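Local coordinates for oxidase/hydroxylase (Streptomyces hygroscopicus subsp. hygroscopicus, PDB 4XCA), which probably acts as a 2-oxoglutarate-dependent, metal-containing oxygenase of the phytanoyl-CoA dioxygenase family, carrying out oxidative chemistry in orthosomycin biosynthesis, at residues L91-D96 against G215-T220; L142-S147 against V192-V197; P148-F153 against K211-D216. One frame throughout, in Å; residues are numbered along the deposited sequence.

Contact 1 of 3, residues L91-D96 against G215-T220; sequences LRRTKD and GDRLLT. With AKG (2-oxoglutaric acid), chain F.
Two arginines, Arg93 and Arg217, lie guanidinium on guanidinium, their centres 4.6 Å apart and planes 21° off parallel, beside the C5 carboxylate of 2-oxoglutarate. They belong to neighbouring antiparallel strands, 83-93 and 217-226, of the larger sheet of the double-stranded beta helix. Their pairing is a hydrogen-bonded one: Arg93 N gives to Arg217 O and Arg217 N to Arg93 O, each at 2.8 Å. Leu91 and Leu219 form a second pair of this kind, and between them stands the non-hydrogen-bonded pair Arg92-Leu218.

On the face with Leu91, Arg93, Arg217 and Leu219, the chain of Arg217 runs out extended, CG anti to the backbone N (chi1 175°), and presents two N-H groups to one carboxylate. NH2 meets O3 of the ligand at 2.8 Å, nearly straight at 171°, while the NH1 bond to O4 is more bent. The ligand's negative charge probably offsets the closeness of the two cations, and Ser97 and Thr208 hold Arg93 through hydrogen bonds to their hydroxyls. Leu91 CD1 and Leu219 CD1 touch alongside the ligand, at 3.7 Å.

On the other face Arg92 pairs with Asp216 and, outside the two segments, with Asp40. Leu218 CD2 lies over one face of its guanidinium, and Arg92 NH1 forms a salt bridge to Asp216 OD2 at 2.7 Å, tilted out of the guanidinium plane and on the anti side of the carboxylate.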
loop_
_atom_site.group_PDB
_atom_site.type_symbol
_atom_site.label_atom_id
_atom_site.label_comp_id
_atom_site.label_asym_id
_atom_site.label_seq_id
_atom_site.Cartn_x
_atom_site.Cartn_y
_atom_site.Cartn_z
ATOM N N LEU A 91 14.616 -31.635 -4.581
ATOM C CA LEU A 91 15.889 -31.348 -3.925
ATOM C C LEU A 91 16.289 -32.505 -3.022
ATOM O O LEU A 91 15.532 -32.888 -2.120
ATOM C CB LEU A 91 15.817 -30.056 -3.098
ATOM C CG LEU A 91 15.617 -28.717 -3.804
ATOM C CD1 LEU A 91 15.488 -27.592 -2.771
ATOM C CD2 LEU A 91 16.753 -28.412 -4.789
ATOM N N ARG A 92 17.464 -33.075 -3.286
ATOM C CA ARG A 92 18.082 -34.031 -2.379
ATOM C C ARG A 92 19.308 -33.394 -1.748
ATOM O O ARG A 92 20.194 -32.906 -2.462
ATOM C CB ARG A 92 18.489 -35.313 -3.103
ATOM C CG ARG A 92 19.281 -36.294 -2.216
ATOM C CD ARG A 92 19.825 -37.498 -3.010
ATOM N NE ARG A 92 18.793 -38.161 -3.806
ATOM C CZ ARG A 92 17.833 -38.927 -3.292
ATOM N NH1 ARG A 92 17.777 -39.131 -1.982
ATOM N NH2 ARG A 92 16.926 -39.486 -4.083
ATOM N N ARG A 93 19.378 -33.418 -0.424
ATOM C CA ARG A 93 20.525 -32.840 0.269
ATOM C C ARG A 93 21.138 -33.773 1.304
ATOM O O ARG A 93 20.444 -34.550 1.960
ATOM C CB ARG A 93 20.133 -31.516 0.917
ATOM C CG ARG A 93 20.179 -30.358 -0.075
ATOM C CD ARG A 93 19.775 -29.039 0.548
ATOM N NE ARG A 93 20.477 -28.791 1.804
ATOM C CZ ARG A 93 20.070 -27.926 2.728
ATOM N NH1 ARG A 93 18.958 -27.233 2.531
ATOM N NH2 ARG A 93 20.772 -27.765 3.847
ATOM N N THR A 94 22.458 -33.700 1.420
ATOM C CA THR A 94 23.197 -34.525 2.363
ATOM C C THR A 94 23.952 -33.645 3.346
ATOM O O THR A 94 23.779 -32.428 3.359
ATOM C CB THR A 94 24.203 -35.480 1.652
ATOM O OG1 THR A 94 25.080 -34.725 0.808
ATOM C CG2 THR A 94 23.460 -36.502 0.814
ATOM N N LYS A 95 24.784 -34.290 4.157
ATOM C CA LYS A 95 25.592 -33.652 5.181
ATOM C C LYS A 95 26.460 -32.538 4.605
ATOM O O LYS A 95 27.048 -32.707 3.543
ATOM C CB LYS A 95 26.471 -34.708 5.859
ATOM C CG LYS A 95 27.175 -34.249 7.123
ATOM C CD LYS A 95 28.076 -35.351 7.672
ATOM C CE LYS A 95 29.130 -35.769 6.649
ATOM N NZ LYS A 95 30.124 -36.734 7.214
ATOM N N ASP A 96 26.500 -31.410 5.315
ATOM C CA ASP A 96 27.341 -30.240 5.020
ATOM C C ASP A 96 26.828 -29.385 3.874
ATOM O O ASP A 96 27.555 -28.536 3.365
ATOM C CB ASP A 96 28.794 -30.657 4.733
ATOM C CG ASP A 96 29.433 -31.393 5.902
ATOM O OD1 ASP A 96 29.132 -31.043 7.068
ATOM O OD2 ASP A 96 30.231 -32.327 5.654
ATOM N N GLY A 215 22.140 -38.739 6.409
ATOM C CA GLY A 215 20.826 -39.053 5.865
ATOM C C GLY A 215 20.417 -38.083 4.773
ATOM O O GLY A 215 20.926 -36.962 4.723
ATOM N N ASP A 216 19.514 -38.505 3.890
ATOM C CA ASP A 216 19.091 -37.657 2.779
ATOM C C ASP A 216 17.878 -36.802 3.147
ATOM O O ASP A 216 16.820 -37.319 3.503
ATOM C CB ASP A 216 18.791 -38.503 1.535
ATOM C CG ASP A 216 20.063 -38.899 0.765
ATOM O OD1 ASP A 216 21.180 -38.715 1.295
ATOM O OD2 ASP A 216 19.947 -39.406 -0.372
ATOM N N ARG A 217 18.063 -35.488 3.068
ATOM C CA ARG A 217 17.000 -34.511 3.256
ATOM C C ARG A 217 16.291 -34.305 1.912
ATOM O O ARG A 217 16.948 -33.965 0.924
ATOM C CB ARG A 217 17.595 -33.198 3.796
ATOM C CG ARG A 217 16.615 -32.024 3.945
ATOM C CD ARG A 217 17.364 -30.715 4.103
ATOM N NE ARG A 217 16.521 -29.653 4.633
ATOM C CZ ARG A 217 15.702 -28.900 3.904
ATOM N NH1 ARG A 217 15.606 -29.094 2.599
ATOM N NH2 ARG A 217 14.968 -27.957 4.485
ATOM N N LEU A 218 14.973 -34.511 1.863
ATOM C CA LEU A 218 14.258 -34.572 0.575
ATOM C C LEU A 218 12.974 -33.759 0.459
ATOM O O LEU A 218 12.106 -33.813 1.331
ATOM C CB LEU A 218 13.907 -36.027 0.232
ATOM C CG LEU A 218 15.023 -36.944 -0.273
ATOM C CD1 LEU A 218 14.649 -38.429 -0.118
ATOM C CD2 LEU A 218 15.337 -36.622 -1.714
ATOM N N LEU A 219 12.824 -33.055 -0.658
ATOM C CA LEU A 219 11.565 -32.386 -0.951
ATOM C C LEU A 219 11.304 -32.210 -2.452
ATOM O O LEU A 219 12.198 -32.338 -3.288
ATOM C CB LEU A 219 11.499 -31.020 -0.234
ATOM C CG LEU A 219 12.460 -29.856 -0.543
ATOM C CD1 LEU A 219 12.367 -29.342 -1.967
ATOM C CD2 LEU A 219 12.168 -28.691 0.386
ATOM N N THR A 220 10.057 -31.903 -2.770
ATOM C CA THR A 220 9.675 -31.465 -4.092
ATOM C C THR A 220 9.064 -30.072 -3.942
ATOM O O THR A 220 8.323 -29.808 -2.993
ATOM C CB THR A 220 8.675 -32.433 -4.759
ATOM O OG1 THR A 220 7.615 -32.716 -3.838
ATOM C CG2 THR A 220 9.362 -33.724 -5.129
HETATM C C1 AKG F . 14.157 -23.369 -2.526
HETATM O O1 AKG F . 14.149 -22.277 -3.144
HETATM O O2 AKG F . 14.348 -24.439 -3.146
HETATM C C2 AKG F . 13.941 -23.401 -1.036
HETATM O O5 AKG F . 13.543 -22.411 -0.455
HETATM C C3 AKG F . 14.231 -24.685 -0.297
HETATM C C4 AKG F . 13.624 -24.633 1.080
HETATM C C5 AKG F . 14.025 -25.889 1.822
HETATM O O3 AKG F . 13.455 -26.178 2.902
HETATM O O4 AKG F . 14.939 -26.647 1.382
HETATM O O HOH W 1 24.381 -37.172 4.497
#

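Contact 2 of 3, residues L142-S147 against V192-V197; sequences LSDIQS and VRSGDV
In the double-stranded beta helix, the loop that leaves strand 136-141 is tied here to the turn that leads into strand 197-201. Ile145 and Val192 form a single antiparallel bridge, a hydrogen-bonded pair: Ile145 N donates to Val192 O and Val192 N to Ile145 O, both at 3.0 Å. Ile145 CB rests against Val192 CG2 at 4.0 Å, and the far end of Ile145 packs on Arg217, which binds 2-oxoglutarate.

Val192 O accepts a second hydrogen bond, from Gln146 NE2. With chi2 at -71° the glutamine chain folds back, and NE2 comes within 2.9 Å of Val192 O. It stands above the carbonyl plane, on the face away from Ile145 N, although the oxygen lies almost in the plane of the glutamine amide.

Asp144 serves the neighbouring peptide. Its OD2 accepts from Ser194 N at 3.0 Å, met on the anti side and well out of the carboxylate plane. The same oxygen lies at the edge of the Arg193 guanidinium, 3.5 Å from Arg193 NE, a long and weak salt bridge. Water 2 joins Asp144 OD1 to Arg193 NH2 beside it.

Arg193 to Asp196 make a type II beta turn with Gly195 at positive phi. Asp196 OD2 fastens it by accepting from Arg193 N at 2.9 Å, the donor standing above the carboxylate plane.

The backbone N-H groups of Arg193 and Ser194 are thus each taken by an aspartate, which implies that the two carboxylates probably fix the turn together with its own bond from Asp196 N to Arg193 O.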
loop_
_atom_site.group_PDB
_atom_site.type_symbol
_atom_site.label_atom_id
_atom_site.label_comp_id
_atom_site.label_asym_id
_atom_site.label_seq_id
_atom_site.Cartn_x
_atom_site.Cartn_y
_atom_site.Cartn_z
ATOM N N LEU A 142 9.568 -34.597 2.019
ATOM C CA LEU A 142 9.550 -36.040 1.880
ATOM C C LEU A 142 10.389 -36.666 2.978
ATOM O O LEU A 142 10.521 -37.877 3.043
ATOM C CB LEU A 142 10.056 -36.466 0.495
ATOM C CG LEU A 142 9.335 -35.772 -0.673
ATOM C CD1 LEU A 142 9.857 -36.236 -2.036
ATOM C CD2 LEU A 142 7.822 -35.935 -0.591
ATOM N N SER A 143 10.954 -35.843 3.846
ATOM C CA SER A 143 11.633 -36.358 5.030
ATOM C C SER A 143 11.367 -35.453 6.232
ATOM O O SER A 143 10.954 -34.297 6.075
ATOM C CB SER A 143 13.140 -36.512 4.782
ATOM O OG SER A 143 13.708 -35.357 4.202
ATOM N N ASP A 144 11.564 -35.994 7.434
ATOM C CA ASP A 144 11.374 -35.209 8.652
ATOM C C ASP A 144 12.559 -34.273 8.879
ATOM O O ASP A 144 13.725 -34.634 8.684
ATOM C CB ASP A 144 11.183 -36.105 9.891
ATOM C CG ASP A 144 10.020 -37.058 9.755
ATOM O OD1 ASP A 144 10.209 -38.269 10.034
ATOM O OD2 ASP A 144 8.923 -36.606 9.370
ATOM N N ILE A 145 12.242 -33.057 9.284
ATOM C CA ILE A 145 13.254 -32.071 9.606
ATOM C C ILE A 145 12.816 -31.435 10.908
ATOM O O ILE A 145 11.957 -30.540 10.926
ATOM C CB ILE A 145 13.417 -31.025 8.493
ATOM C CG1 ILE A 145 13.669 -31.723 7.145
ATOM C CG2 ILE A 145 14.570 -30.084 8.831
ATOM C CD1 ILE A 145 13.645 -30.792 5.941
ATOM N N GLN A 146 13.387 -31.941 11.997
ATOM C CA GLN A 146 12.889 -31.669 13.337
ATOM C C GLN A 146 13.940 -31.020 14.217
ATOM O O GLN A 146 13.750 -30.881 15.424
ATOM C CB GLN A 146 12.392 -32.965 13.983
ATOM C CG GLN A 146 11.128 -33.515 13.354
ATOM C CD GLN A 146 9.926 -32.663 13.676
ATOM O OE1 GLN A 146 9.687 -32.327 14.835
ATOM N NE2 GLN A 146 9.166 -32.294 12.651
ATOM N N SER A 147 15.057 -30.633 13.618
ATOM C CA SER A 147 16.101 -29.955 14.374
ATOM C C SER A 147 16.865 -29.035 13.439
ATOM O O SER A 147 16.875 -29.255 12.235
ATOM C CB SER A 147 17.040 -30.964 15.044
ATOM O OG SER A 147 18.052 -31.390 14.150
ATOM N N VAL A 192 9.210 -29.663 10.272
ATOM C CA VAL A 192 8.181 -30.279 9.441
ATOM C C VAL A 192 8.279 -31.799 9.471
ATOM O O VAL A 192 9.323 -32.351 9.795
ATOM C CB VAL A 192 8.288 -29.799 7.956
ATOM C CG1 VAL A 192 8.101 -28.306 7.863
ATOM C CG2 VAL A 192 9.619 -30.211 7.350
ATOM N N ARG A 193 7.191 -32.466 9.105
ATOM C CA ARG A 193 7.185 -33.919 8.903
ATOM C C ARG A 193 7.060 -34.235 7.414
ATOM O O ARG A 193 6.675 -33.367 6.616
ATOM C CB ARG A 193 6.020 -34.595 9.650
ATOM C CG ARG A 193 5.774 -34.156 11.102
ATOM C CD ARG A 193 6.395 -35.114 12.132
ATOM N NE ARG A 193 6.398 -36.526 11.722
ATOM C CZ ARG A 193 5.594 -37.473 12.210
ATOM N NH1 ARG A 193 4.688 -37.190 13.138
ATOM N NH2 ARG A 193 5.692 -38.718 11.767
ATOM N N SER A 194 7.376 -35.477 7.057
ATOM C CA SER A 194 7.039 -36.034 5.752
ATOM C C SER A 194 5.567 -35.853 5.466
ATOM O O SER A 194 4.725 -36.215 6.282
ATOM C CB SER A 194 7.370 -37.527 5.687
ATOM O OG SER A 194 8.753 -37.732 5.632
ATOM N N GLY A 195 5.254 -35.294 4.306
ATOM C CA GLY A 195 3.872 -35.113 3.917
ATOM C C GLY A 195 3.337 -33.745 4.249
ATOM O O GLY A 195 2.230 -33.402 3.833
ATOM N N ASP A 196 4.110 -32.961 5.001
ATOM C CA ASP A 196 3.746 -31.568 5.251
ATOM C C ASP A 196 3.992 -30.705 3.994
ATOM O O ASP A 196 4.922 -30.948 3.229
ATOM C CB ASP A 196 4.532 -31.001 6.438
ATOM C CG ASP A 196 4.105 -31.602 7.781
ATOM O OD1 ASP A 196 3.292 -32.565 7.814
ATOM O OD2 ASP A 196 4.600 -31.102 8.817
ATOM N N VAL A 197 3.125 -29.723 3.781
ATOM C CA VAL A 197 3.345 -28.707 2.770
ATOM C C VAL A 197 3.698 -27.400 3.462
ATOM O O VAL A 197 3.001 -26.965 4.385
ATOM C CB VAL A 197 2.095 -28.487 1.867
ATOM C CG1 VAL A 197 2.283 -27.256 0.981
ATOM C CG2 VAL A 197 1.805 -29.729 1.033
HETATM O O HOH W 2 7.353 -39.423 9.901
#

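Contact 3 of 3, residues P148-F153 against K211-D216; sequences PEDGSF and KLTEGD. With AKG (2-oxoglutaric acid), chain F.
Asp150 and Thr213 meet at an angle, the threonine hydroxyl pointing almost along the C-O axis of one carboxylate oxygen: Thr213 OG1 donates to Asp150 OD1 at 2.7 Å. The torsion at Thr213 (chi1 67°) sets OG1 between its own backbone N and carbonyl carbon and brings CG2 round as well, 3.3 Å from the same Asp150 OD1. That methyl also touches the chain of Glu149, with Thr213 CG2 at 3.8 Å from Glu149 CG, while Leu212 CB lies against Glu149 CB.

The backbone bonds of the contact converge on one carbonyl. Glu149 O accepts from Leu212 N at 2.8 Å and more weakly from Thr213 N. The contact joins two loops of the double-stranded beta helix, one entering strand 153-156 and the other linking strand 206-208 to strand 217-226. Gly151 sits at positive phi where a side chain would press on Lys211 CB; its carbonyl accepts from Arg217 NE, and farther along Phe153 turns its ring edge to 2-oxoglutarate.

Lys211 runs past Asp150 O, with CG 3.8 Å from that oxygen, and bends only at its last torsion (chi4 -59°). The bend brings NZ into the curl of its own loop, where it donates to Thr213 O at 2.7 Å, to Gly215 O and to Thr213 OG1. Both carbonyls are approached from above their planes. In the deposited chain Asp150 OD1 lies 4.9 Å from Lys211 NZ, near but not in contact. A methionine in place of Lys211 would probably leave Thr213 O, Gly215 O and Thr213 OG1 without their shared donor and let the 213-215 loop shift.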
loop_
_atom_site.group_PDB
_atom_site.type_symbol
_atom_site.label_atom_id
_atom_site.label_comp_id
_atom_site.label_asym_id
_atom_site.label_seq_id
_atom_site.Cartn_x
_atom_site.Cartn_y
_atom_site.Cartn_z
ATOM N N PRO A 148 17.488 -27.982 13.985
ATOM C CA PRO A 148 18.246 -27.075 13.120
ATOM C C PRO A 148 19.414 -27.770 12.397
ATOM O O PRO A 148 19.657 -27.476 11.225
ATOM C CB PRO A 148 18.748 -25.996 14.089
ATOM C CG PRO A 148 18.550 -26.563 15.458
ATOM C CD PRO A 148 17.393 -27.484 15.366
ATOM N N GLU A 149 20.096 -28.699 13.054
ATOM C CA GLU A 149 21.205 -29.399 12.407
ATOM C C GLU A 149 20.751 -30.411 11.347
ATOM O O GLU A 149 21.593 -30.965 10.646
ATOM C CB GLU A 149 22.084 -30.106 13.445
ATOM C CG GLU A 149 21.362 -31.092 14.321
ATOM C CD GLU A 149 20.730 -30.425 15.535
ATOM O OE1 GLU A 149 20.003 -31.116 16.291
ATOM O OE2 GLU A 149 20.969 -29.207 15.725
ATOM N N ASP A 150 19.438 -30.652 11.238
ATOM C CA ASP A 150 18.871 -31.415 10.117
ATOM C C ASP A 150 18.732 -30.542 8.857
ATOM O O ASP A 150 18.245 -31.002 7.820
ATOM C CB ASP A 150 17.495 -32.003 10.478
ATOM C CG ASP A 150 17.581 -33.389 11.121
ATOM O OD1 ASP A 150 18.659 -34.025 11.051
ATOM O OD2 ASP A 150 16.553 -33.853 11.683
ATOM N N GLY A 151 19.132 -29.276 8.960
ATOM C CA GLY A 151 19.005 -28.331 7.861
ATOM C C GLY A 151 17.609 -27.740 7.744
ATOM O O GLY A 151 17.016 -27.715 6.660
ATOM N N SER A 152 17.081 -27.258 8.861
ATOM C CA SER A 152 15.718 -26.738 8.884
ATOM C C SER A 152 15.562 -25.433 8.109
ATOM O O SER A 152 16.404 -24.543 8.183
ATOM C CB SER A 152 15.240 -26.527 10.330
ATOM O OG SER A 152 16.040 -25.585 11.012
ATOM N N PHE A 153 14.472 -25.359 7.360
ATOM C CA PHE A 153 13.994 -24.120 6.773
ATOM C C PHE A 153 14.021 -23.025 7.821
ATOM O O PHE A 153 13.536 -23.210 8.939
ATOM C CB PHE A 153 12.579 -24.308 6.237
ATOM C CG PHE A 153 11.983 -23.079 5.639
ATOM C CD1 PHE A 153 11.353 -22.132 6.438
ATOM C CD2 PHE A 153 12.005 -22.890 4.264
ATOM C CE1 PHE A 153 10.783 -21.013 5.882
ATOM C CE2 PHE A 153 11.442 -21.763 3.693
ATOM C CZ PHE A 153 10.826 -20.825 4.495
ATOM N N LYS A 211 23.061 -28.416 7.051
ATOM C CA LYS A 211 22.761 -29.793 7.457
ATOM C C LYS A 211 24.019 -30.509 7.955
ATOM O O LYS A 211 24.995 -30.634 7.214
ATOM C CB LYS A 211 22.141 -30.590 6.308
ATOM C CG LYS A 211 21.769 -32.033 6.701
ATOM C CD LYS A 211 21.248 -32.836 5.516
ATOM C CE LYS A 211 20.339 -33.975 5.955
ATOM N NZ LYS A 211 21.003 -34.920 6.858
ATOM N N LEU A 212 23.983 -30.970 9.206
ATOM C CA LEU A 212 25.134 -31.575 9.880
ATOM C C LEU A 212 24.963 -33.072 10.076
ATOM O O LEU A 212 25.944 -33.806 10.134
ATOM C CB LEU A 212 25.377 -30.928 11.252
ATOM C CG LEU A 212 25.769 -29.447 11.302
ATOM C CD1 LEU A 212 26.193 -29.019 12.701
ATOM C CD2 LEU A 212 26.866 -29.155 10.319
ATOM N N THR A 213 23.713 -33.510 10.208
ATOM C CA THR A 213 23.391 -34.916 10.436
ATOM C C THR A 213 23.498 -35.726 9.143
ATOM O O THR A 213 23.440 -35.166 8.046
ATOM C CB THR A 213 21.970 -35.077 11.004
ATOM O OG1 THR A 213 21.008 -34.691 10.011
ATOM C CG2 THR A 213 21.779 -34.215 12.250
ATOM N N GLU A 214 23.653 -37.040 9.269
ATOM C CA GLU A 214 23.695 -37.925 8.102
ATOM C C GLU A 214 22.276 -38.214 7.623
ATOM O O GLU A 214 21.315 -37.961 8.345
ATOM C CB GLU A 214 24.427 -39.235 8.435
ATOM C CG GLU A 214 25.957 -39.136 8.463
ATOM C CD GLU A 214 26.603 -39.470 7.115
ATOM O OE1 GLU A 214 27.638 -38.852 6.773
ATOM O OE2 GLU A 214 26.082 -40.358 6.401
ATOM N N GLY A 215 22.140 -38.739 6.409
ATOM C CA GLY A 215 20.826 -39.053 5.865
ATOM C C GLY A 215 20.417 -38.083 4.773
ATOM O O GLY A 215 20.926 -36.962 4.723
ATOM N N ASP A 216 19.514 -38.505 3.890
ATOM C CA ASP A 216 19.091 -37.657 2.779
ATOM C C ASP A 216 17.878 -36.802 3.147
ATOM O O ASP A 216 16.820 -37.319 3.503
ATOM C CB ASP A 216 18.791 -38.503 1.535
ATOM C CG ASP A 216 20.063 -38.899 0.765
ATOM O OD1 ASP A 216 21.180 -38.715 1.295
ATOM O OD2 ASP A 216 19.947 -39.406 -0.372
HETATM C C1 AKG F . 14.157 -23.369 -2.526
HETATM O O1 AKG F . 14.149 -22.277 -3.144
HETATM O O2 AKG F . 14.348 -24.439 -3.146
HETATM C C2 AKG F . 13.941 -23.401 -1.036
HETATM O O5 AKG F . 13.543 -22.411 -0.455
HETATM C C3 AKG F . 14.231 -24.685 -0.297
HETATM C C4 AKG F . 13.624 -24.633 1.080
HETATM C C5 AKG F . 14.025 -25.889 1.822
HETATM O O3 AKG F . 13.455 -26.178 2.902
HETATM O O4 AKG F . 14.939 -26.647 1.382
#

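Overall arrangement
From the N terminus, strand 83-93 is the first element engaged, and contact 1 closes the longest loop by pairing it with strand 217-226 more than a hundred residues later. Contact 2 is nested inside that loop, joining the chain after strand 136-141 to the approach to strand 197-201. Contact 3 crosses contact 2, because 148-153 falls between the two segments of contact 2 and 211-216 follows both; its second segment overlaps that of contact 1 at Gly215 and Asp216. Direct links bind the three: Leu218 N to Ser143 OG, Arg217 NE to Gly151 O, and Ile145 against Ser152. Together they connect the larger sheet with loops serving the smaller one.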